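Local coordinates for ancylostoma secreted protein 1 (Necator americanus, PDB 3NT8) that is associated with the transition of infective hookworm larvae to parasitism, at residues 353-356 against 357-360; 395-398 against 399-403. All coordinates share one frame; numbering follows the deposited sequence.

Interaction 1: 353-356 against 357-360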
# COMPACT_ATOMS: atom_id res chain seq x y z
N ASN A 353 18.77 14.14 -2.30
CA ASN A 353 17.81 13.09 -2.76
C ASN A 353 17.36 12.20 -1.63
O ASN A 353 17.04 11.03 -1.82
CB ASN A 353 18.37 12.26 -3.93
CG ASN A 353 18.37 13.04 -5.23
OD1 ASN A 353 17.32 13.25 -5.85
ND2 ASN A 353 19.55 13.48 -5.65
N MET A 354 17.34 12.78 -0.43
CA MET A 354 17.05 12.05 0.78
C MET A 354 16.17 12.94 1.63
O MET A 354 16.60 14.02 2.09
CB MET A 354 18.37 11.73 1.54
CG MET A 354 19.20 10.65 0.97
SD MET A 354 20.54 10.11 2.07
CE MET A 354 21.40 8.96 1.00
N GLN A 355 14.93 12.51 1.82
CA GLN A 355 14.03 13.22 2.77
C GLN A 355 13.74 12.37 3.98
O GLN A 355 13.63 11.17 3.86
CB GLN A 355 12.73 13.66 2.09
CG GLN A 355 12.95 14.71 1.00
CD GLN A 355 11.66 15.14 0.35
OE1 GLN A 355 10.95 14.33 -0.23
NE2 GLN A 355 11.35 16.42 0.43
N ILE A 356 13.62 13.00 5.16
CA ILE A 356 13.47 12.24 6.40
C ILE A 356 12.35 12.81 7.28
O ILE A 356 11.97 12.25 8.32
CB ILE A 356 14.85 12.21 7.12
CG1 ILE A 356 14.91 11.11 8.15
CG2 ILE A 356 15.24 13.63 7.70
CD1 ILE A 356 15.36 9.79 7.55
N GLY A 357 11.78 13.91 6.84
CA GLY A 357 10.92 14.70 7.71
C GLY A 357 9.53 14.12 7.89
O GLY A 357 8.86 14.45 8.84
N HIS A 358 9.07 13.30 6.94
CA HIS A 358 7.82 12.56 7.15
C HIS A 358 7.88 11.49 8.24
O HIS A 358 6.96 11.39 9.03
CB HIS A 358 7.34 11.91 5.87
CG HIS A 358 7.36 12.82 4.70
ND1 HIS A 358 8.33 12.75 3.72
CD2 HIS A 358 6.55 13.85 4.36
CE1 HIS A 358 8.11 13.71 2.84
NE2 HIS A 358 7.05 14.40 3.21
N TYR A 359 8.93 10.68 8.24
CA TYR A 359 9.24 9.78 9.32
C TYR A 359 9.38 10.50 10.71
O TYR A 359 8.79 10.09 11.68
CB TYR A 359 10.51 8.97 8.98
CG TYR A 359 11.14 8.40 10.22
CD1 TYR A 359 10.66 7.22 10.79
CD2 TYR A 359 12.18 9.08 10.89
CE1 TYR A 359 11.18 6.74 11.99
CE2 TYR A 359 12.72 8.57 12.09
CZ TYR A 359 12.22 7.38 12.61
OH TYR A 359 12.71 6.87 13.80
N THR A 360 10.09 11.61 10.78
CA THR A 360 10.38 12.29 12.04
C THR A 360 9.09 12.75 12.70
O THR A 360 8.87 12.51 13.88
CB THR A 360 11.43 13.39 11.89
OG1 THR A 360 11.10 14.28 10.80
CG2 THR A 360 12.80 12.78 11.61
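The imidazole of His-358 meets Gln-355 at its edge: the amide oxygen OE1 lies near the ring plane, 4.2 Å from CE1, a loose approach. Trp-329 stacks on this ring, while ND1 is hydrogen-bonded to the carboxylate of Glu-332; the stack and the bond together probably fix how the imidazole is turned. The phenol of Tyr-359 is likewise met at its edge, where the carbonyl oxygen of Ile-356 stands near the ring plane, 4.1 Å from CD2; Trp-330 packs edge-to-face with the same ring. CG of Tyr-359 is anti to its backbone N (chi1 160°), which brings CD2 within 4.4 Å of Ile-356 CG1. The run beginning Gly-357, His-358, Tyr-359, Thr-360 matches the CRISP signature of CAP domains, and the histidine–glutamate pair is consistent with the pocket residues of that family. Ile-356 is the N-cap residue of helix 357-363, and its carbonyl starts the helical bonding: Thr-360 N donates to Ile-356 O at 3.2 Å, in the carbonyl plane, with an N-H...O angle of 155°. Both branches of Thr-360 come up to that acceptor from the same side, OG1 at 3.3 Å and CG2 at 3.4 Å from Ile-356 O, and OG1 is hydrogen-bonded to Asn-392.

Interaction 2: 395-398 against 399-403; sequences GHVI and YTMGQ
His-396 ND1 donates to the carbonyl oxygen of the next residue, Val-397 O, over 2.7 Å. The bond is nearly straight, with an N-H...O angle of 170°; it uses a carbonyl lone pair, and the acceptor lies in the plane of the imidazole, so the ring turns its ND1 edge to that carbonyl, which restrains its orientation. Beyond it the backbone bends at Ile-398, which has helical backbone angles between two extended residues, and the bend brings Tyr-399 O and the side chain of Met-401 within reach of Val-397. CG2 of Val-397 rests 3.8 Å from Tyr-399 O, and its other branch, CG1, reaches CE of Met-401 at 4.3 Å. The last torsion of Met-401 (chi3 -77°) turns the methyl off the line of the side chain, which is extended at chi2, and brings it to the valine. At the bend itself the side chains of Ile-398 and Tyr-399 cross at a slant, with CG2 of the isoleucine 4.1 Å from CD2 of the ring. The phenol has a polar anchor at its far end, where OH is hydrogen-bonded to Pro-266 O. Asp-365 accepts the backbone N-H of Thr-400 through OD2. This loop follows strand 381-388 of the second CAP domain; Ile-398 packs on helix 357-363 through Tyr-359, Thr-360 and Ala-363, and Tyr-399 lies between that helix and the loop containing Ala-265 and Met-271.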
# COMPACT_ATOMS: atom_id res chain seq x y z
N GLY A 395 17.30 20.73 14.89
CA GLY A 395 18.35 20.66 15.89
C GLY A 395 17.89 19.93 17.14
O GLY A 395 18.66 19.82 18.11
N HIS A 396 16.65 19.43 17.13
CA HIS A 396 16.09 18.74 18.33
C HIS A 396 15.99 17.23 18.09
O HIS A 396 15.88 16.80 16.93
CB HIS A 396 14.70 19.28 18.60
CG HIS A 396 14.17 18.98 19.98
ND1 HIS A 396 13.69 17.74 20.33
CD2 HIS A 396 14.01 19.78 21.06
CE1 HIS A 396 13.26 17.78 21.58
NE2 HIS A 396 13.44 19.00 22.05
N VAL A 397 16.10 16.43 19.16
CA VAL A 397 15.91 15.00 19.04
C VAL A 397 14.46 14.69 18.60
O VAL A 397 13.52 15.42 18.94
CB VAL A 397 16.24 14.26 20.33
CG1 VAL A 397 17.78 14.36 20.68
CG2 VAL A 397 15.41 14.78 21.37
N ILE A 398 14.29 13.63 17.81
CA ILE A 398 12.96 13.24 17.33
C ILE A 398 12.18 12.68 18.53
O ILE A 398 10.98 12.91 18.69
CB ILE A 398 13.02 12.20 16.19
CG1 ILE A 398 13.87 12.69 15.03
CG2 ILE A 398 11.61 11.75 15.73
CD1 ILE A 398 14.48 11.52 14.24
N TYR A 399 12.87 11.93 19.37
CA TYR A 399 12.26 11.43 20.62
C TYR A 399 13.35 11.27 21.68
O TYR A 399 14.56 11.05 21.34
CB TYR A 399 11.48 10.12 20.40
CG TYR A 399 12.21 8.99 19.70
CD1 TYR A 399 13.13 8.18 20.40
CD2 TYR A 399 11.94 8.70 18.38
CE1 TYR A 399 13.78 7.15 19.80
CE2 TYR A 399 12.56 7.65 17.74
CZ TYR A 399 13.50 6.88 18.47
OH TYR A 399 14.15 5.84 17.92
N THR A 400 12.95 11.43 22.95
CA THR A 400 13.87 11.30 24.09
C THR A 400 14.21 9.82 24.24
O THR A 400 13.31 8.93 24.29
CB THR A 400 13.22 11.76 25.41
OG1 THR A 400 12.81 13.12 25.26
CG2 THR A 400 14.26 11.67 26.60
N MET A 401 15.49 9.59 24.39
CA MET A 401 16.06 8.29 24.37
C MET A 401 16.24 7.67 25.76
O MET A 401 16.72 8.32 26.72
CB MET A 401 17.40 8.36 23.58
CG MET A 401 17.27 8.49 22.08
SD MET A 401 18.86 8.68 21.29
CE MET A 401 19.14 10.42 21.71
N GLY A 402 15.81 6.42 25.88
CA GLY A 402 15.90 5.69 27.18
C GLY A 402 14.96 4.49 27.20
O GLY A 402 14.31 4.18 26.21
N GLN A 403 14.88 3.81 28.31
CA GLN A 403 14.06 2.61 28.37
C GLN A 403 12.57 2.98 28.26
O GLN A 403 12.15 3.99 28.79
CB GLN A 403 14.36 1.83 29.65
CG GLN A 403 15.77 1.19 29.72
CD GLN A 403 15.98 0.08 28.66
OE1 GLN A 403 15.10 -0.75 28.43
NE2 GLN A 403 17.15 0.05 28.05

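In the fold
Interactions 1 and 2 follow one another along the chain, their centres about 16 Å apart, and meet on helix 357-363. Interaction 1 begins that helix and is largely buried, with a polar character that comes from the first helical backbone bond and from side chains held by Glu-332 and Asn-392. Interaction 2, farther from the centre of the chain and only partly buried, is a loop bend whose cross-contacts are mostly apolar and whose polar ends look to other loops. Direct packing joins the two: Thr-360 CG2 lies 3.4 Å from Ile-398 CD1, and Tyr-359 OH approaches Tyr-399 CE2. The later loop thus lies along one side of helix 357-363.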